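Local coordinates for protein (adenylosuccinate lyase) (Thermotoga maritima, PDB 1C3C) that catalyses the fumarate-releasing cleavage of adenylosuccinate and, as an enzyme of dual activity, a second elimination in de novo purine biosynthesis, at residues V29-A32 against Y33-G37; A326-V329 against V330-K334. All blocks are in the same frame, centred on the assembly; numbering follows the deposited sequence.

Interaction 1: V29-A32 against Y33-G37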
loop_
_atom_site.group_PDB
_atom_site.type_symbol
_atom_site.label_atom_id
_atom_site.label_comp_id
_atom_site.label_asym_id
_atom_site.label_seq_id
_atom_site.Cartn_x
_atom_site.Cartn_y
_atom_site.Cartn_z
ATOM N N VAL A 29 -0.322 -32.240 22.036
ATOM C CA VAL A 29 0.050 -31.826 23.397
ATOM C C VAL A 29 -0.266 -32.959 24.380
ATOM O O VAL A 29 0.563 -33.226 25.282
ATOM C CB VAL A 29 -0.696 -30.531 23.781
ATOM C CG1 VAL A 29 -0.531 -30.163 25.266
ATOM C CG2 VAL A 29 -0.179 -29.353 22.927
ATOM N N THR A 30 -1.454 -33.577 24.254
ATOM C CA THR A 30 -1.734 -34.666 25.226
ATOM C C THR A 30 -0.736 -35.794 25.021
ATOM O O THR A 30 -0.275 -36.424 25.979
ATOM C CB THR A 30 -3.176 -35.227 25.168
ATOM O OG1 THR A 30 -3.441 -35.783 23.894
ATOM C CG2 THR A 30 -4.200 -34.126 25.467
ATOM N N ARG A 31 -0.373 -36.099 23.764
ATOM C CA ARG A 31 0.616 -37.136 23.506
ATOM C C ARG A 31 1.938 -36.812 24.202
ATOM O O ARG A 31 2.565 -37.695 24.820
ATOM C CB ARG A 31 0.827 -37.364 22.006
ATOM C CG ARG A 31 1.846 -38.454 21.719
ATOM C CD ARG A 31 1.948 -38.682 20.195
ATOM N NE ARG A 31 3.114 -39.535 19.943
ATOM C CZ ARG A 31 3.625 -39.733 18.733
ATOM N NH1 ARG A 31 3.057 -39.190 17.662
ATOM N NH2 ARG A 31 4.712 -40.495 18.586
ATOM N N ALA A 32 2.383 -35.568 24.114
ATOM C CA ALA A 32 3.647 -35.171 24.751
ATOM C C ALA A 32 3.592 -35.235 26.257
ATOM O O ALA A 32 4.503 -35.767 26.906
ATOM C CB ALA A 32 3.974 -33.698 24.378
ATOM N N TYR A 33 2.499 -34.741 26.867
ATOM C CA TYR A 33 2.396 -34.904 28.329
ATOM C C TYR A 33 2.435 -36.399 28.696
ATOM O O TYR A 33 3.062 -36.817 29.662
ATOM C CB TYR A 33 1.066 -34.325 28.793
ATOM C CG TYR A 33 0.984 -32.844 29.148
ATOM C CD1 TYR A 33 0.100 -31.999 28.483
ATOM C CD2 TYR A 33 1.715 -32.301 30.190
ATOM C CE1 TYR A 33 -0.030 -30.674 28.823
ATOM C CE2 TYR A 33 1.578 -30.958 30.593
ATOM C CZ TYR A 33 0.717 -30.163 29.878
ATOM O OH TYR A 33 0.537 -28.848 30.254
ATOM N N GLU A 34 1.723 -37.221 27.946
ATOM C CA GLU A 34 1.669 -38.662 28.220
ATOM C C GLU A 34 3.029 -39.317 28.062
ATOM O O GLU A 34 3.446 -40.118 28.955
ATOM C CB GLU A 34 0.622 -39.279 27.267
ATOM C CG GLU A 34 0.312 -40.747 27.589
ATOM C CD GLU A 34 -0.880 -41.242 26.794
ATOM O OE1 GLU A 34 -1.753 -40.447 26.394
ATOM O OE2 GLU A 34 -0.963 -42.463 26.538
ATOM N N GLU A 35 3.794 -38.989 27.039
ATOM C CA GLU A 35 5.102 -39.581 26.811
ATOM C C GLU A 35 6.099 -39.146 27.858
ATOM O O GLU A 35 7.046 -39.897 28.189
ATOM C CB GLU A 35 5.610 -39.296 25.377
ATOM C CG GLU A 35 4.682 -40.061 24.412
ATOM C CD GLU A 35 5.160 -40.231 22.986
ATOM O OE1 GLU A 35 4.464 -40.890 22.174
ATOM O OE2 GLU A 35 6.249 -39.666 22.714
ATOM N N LEU A 36 5.874 -37.989 28.465
ATOM C CA LEU A 36 6.712 -37.519 29.566
ATOM C C LEU A 36 6.220 -38.018 30.920
ATOM O O LEU A 36 6.680 -37.625 31.999
ATOM C CB LEU A 36 6.683 -35.992 29.558
ATOM C CG LEU A 36 7.773 -35.179 28.883
ATOM C CD1 LEU A 36 9.013 -35.865 28.372
ATOM C CD2 LEU A 36 7.203 -34.168 27.906
ATOM N N GLY A 37 5.185 -38.849 30.970
ATOM C CA GLY A 37 4.622 -39.363 32.204
ATOM C C GLY A 37 3.861 -38.359 33.022
ATOM O O GLY A 37 3.655 -38.654 34.227
#
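Tyr-33 lays its ring alongside Val-29, one turn earlier on the same helix, with CE1 of Tyr-33 3.6 Å from CG1 of Val-29. The two side chains point the same way. Val-29 offers this methyl because CG1 stands anti to its backbone N (chi1 171°), beside the carbonyl carbon. The backbone beside them is regular, with Tyr-33 N donating to Val-29 O over 2.9 Å. With an alanine in place of Tyr-33, the CG1 methyl of Val-29 would lose its aromatic neighbour and Tyr-89 O is likely to be left without the phenol hydroxyl that binds it. Ala-32, buried, takes part chiefly through its carbonyl oxygen, which accepts Leu-36 N at 3.0 Å. On the exposed flank Arg-31 and Glu-35 form an i to i+4 salt bridge, NE of Arg-31 to OE1 of Glu-35 at 2.9 Å. The N-H points directly at the oxygen, which lies in the guanidinium plane but is approached from above the carboxylate, the two planes being turned 69° apart. Both chains are extended, and they cross at an angle, the carboxylate meeting NE rather than the outer nitrogens. Tyr-200 joins the pair, its ring in cation-pi contact with Arg-31 and its hydroxyl bonded to Glu-35 OE2. The turn then closes in a Schellman motif at Gly-37, whose positive phi favours glycine, with Gly-37 N bonded to Glu-34 O at 2.9 Å. Around this end of helix 15-35, helix 191-200 packs on Ala-32, Tyr-33 and Leu-36, while the start of helix 43-50 touches Arg-31 and Glu-34, and Thr-44 OG1 binds both Glu-34 and Thr-30.

Interaction 2: A326-V329 against V330-K334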
loop_
_atom_site.group_PDB
_atom_site.type_symbol
_atom_site.label_atom_id
_atom_site.label_comp_id
_atom_site.label_asym_id
_atom_site.label_seq_id
_atom_site.Cartn_x
_atom_site.Cartn_y
_atom_site.Cartn_z
ATOM N N ALA A 326 -1.909 -19.800 -14.823
ATOM C CA ALA A 326 -0.779 -19.428 -15.665
ATOM C C ALA A 326 -0.129 -20.658 -16.291
ATOM O O ALA A 326 0.367 -20.581 -17.423
ATOM C CB ALA A 326 0.312 -18.647 -14.883
ATOM N N THR A 327 -0.045 -21.740 -15.514
ATOM C CA THR A 327 0.558 -22.962 -16.073
ATOM C C THR A 327 -0.239 -23.404 -17.310
ATOM O O THR A 327 0.334 -23.767 -18.345
ATOM C CB THR A 327 0.551 -24.068 -15.009
ATOM O OG1 THR A 327 1.304 -23.662 -13.846
ATOM C CG2 THR A 327 1.203 -25.348 -15.537
ATOM N N ASN A 328 -1.568 -23.425 -17.205
ATOM C CA ASN A 328 -2.381 -23.849 -18.375
ATOM C C ASN A 328 -2.245 -22.842 -19.508
ATOM O O ASN A 328 -2.177 -23.258 -20.671
ATOM C CB ASN A 328 -3.864 -23.994 -17.987
ATOM C CG ASN A 328 -4.660 -24.425 -19.219
ATOM O OD1 ASN A 328 -5.434 -23.715 -19.884
ATOM N ND2 ASN A 328 -4.381 -25.663 -19.616
ATOM N N VAL A 329 -2.225 -21.534 -19.215
ATOM C CA VAL A 329 -1.987 -20.569 -20.297
ATOM C C VAL A 329 -0.701 -20.887 -21.063
ATOM O O VAL A 329 -0.705 -20.986 -22.307
ATOM C CB VAL A 329 -1.943 -19.136 -19.713
ATOM C CG1 VAL A 329 -1.481 -18.092 -20.748
ATOM C CG2 VAL A 329 -3.367 -18.816 -19.240
ATOM N N VAL A 330 0.423 -21.063 -20.367
ATOM C CA VAL A 330 1.715 -21.182 -21.058
ATOM C C VAL A 330 1.785 -22.566 -21.728
ATOM O O VAL A 330 2.270 -22.693 -22.855
ATOM C CB VAL A 330 2.880 -21.031 -20.063
ATOM C CG1 VAL A 330 4.223 -21.331 -20.760
ATOM C CG2 VAL A 330 2.901 -19.604 -19.528
ATOM N N ARG A 331 1.247 -23.579 -21.062
ATOM C CA ARG A 331 1.202 -24.916 -21.644
ATOM C C ARG A 331 0.463 -24.944 -22.984
ATOM O O ARG A 331 0.925 -25.644 -23.915
ATOM C CB ARG A 331 0.522 -25.920 -20.690
ATOM C CG ARG A 331 0.773 -27.371 -21.194
ATOM C CD ARG A 331 -0.139 -28.292 -20.422
ATOM N NE ARG A 331 -0.046 -28.315 -18.965
ATOM C CZ ARG A 331 0.840 -28.988 -18.246
ATOM N NH1 ARG A 331 1.794 -29.704 -18.852
ATOM N NH2 ARG A 331 0.837 -29.001 -16.915
ATOM N N ASN A 332 -0.684 -24.282 -23.073
ATOM C CA ASN A 332 -1.587 -24.466 -24.219
ATOM C C ASN A 332 -1.700 -23.240 -25.103
ATOM O O ASN A 332 -2.443 -23.271 -26.109
ATOM C CB ASN A 332 -2.987 -24.853 -23.686
ATOM C CG ASN A 332 -2.914 -26.253 -23.061
ATOM O OD1 ASN A 332 -2.390 -27.181 -23.676
ATOM N ND2 ASN A 332 -3.378 -26.390 -21.828
ATOM N N MET A 333 -0.956 -22.181 -24.812
ATOM C CA MET A 333 -1.053 -21.002 -25.685
ATOM C C MET A 333 -0.566 -21.375 -27.099
ATOM O O MET A 333 0.357 -22.182 -27.301
ATOM C CB MET A 333 -0.254 -19.814 -25.145
ATOM C CG MET A 333 1.239 -19.965 -25.045
ATOM S SD MET A 333 2.125 -18.530 -24.224
ATOM C CE MET A 333 3.781 -19.247 -24.332
ATOM N N LYS A 334 -1.207 -20.745 -28.095
ATOM C CA LYS A 334 -0.678 -20.834 -29.457
ATOM C C LYS A 334 0.471 -19.858 -29.671
ATOM O O LYS A 334 0.370 -18.700 -29.236
ATOM C CB LYS A 334 -1.797 -20.492 -30.449
#
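Val-329 and Met-333 meet in a local contact within one helix, at the last turn of the long helix 303-332, where the chain leaves the helical core for a short strand. Two regular i to i+4 bonds lead into it: Val-330 N to Ala-326 O at 3.0 Å and Arg-331 N to Thr-327 O at 2.9 Å. Asn-332 N still reaches Asn-328 O at 3.0 Å, but more bent, at 147°. After that the pattern frays. Val-329 O receives two weak bonds, from Asn-332 N at 3.4 Å and from Met-333 N at 2.8 Å, the latter short yet strongly bent. Met-333 is the first residue to leave helical geometry, and its CB sits 3.1 Å from Val-329 O. Its CG lies between the backbone N and the carbonyl carbon (chi1 64°), from where the extended thioether runs away from the preceding turn. NH2 of Arg-331 passes CG2 of Thr-327 at 3.9 Å, the two chains running alongside each other, and Thr-327 OG1 turns back to Ile-323 O. Phe-119 and Val-122 of helix 93-129 cover the Thr-327 side, while Ile-239 of helix 216-242 meets both Val-329 and Met-333. Asn-328 and Asn-332 lie on the exposed side against Pro-253. Beyond Met-333, Lys-334 pairs by its backbone with Glu-251, and the chain leaves by a short strand; the long helices it leaves form the bundle characteristic of the fumarase and aspartase superfamily.

How the interactions relate
Interaction 1 comes first along the chain, at the end of helix 15-35, and interaction 2 follows nearly three hundred residues later, at the end of helix 303-332. Their centres are 50 Å apart, on opposite sides of the centre of the chain, and their nearest atoms about 35 Å, so neither touches the other. Both are final helical turns, yet they end differently: 29-37 closes with a glycine and turns toward helix 43-50 in an outlying part of the subunit, whereas 326-334 passes into strand 334-335 beside the central helices. Neither is touched by another subunit of the tetramer; each instead packs its helix end against neighbours within its own chain.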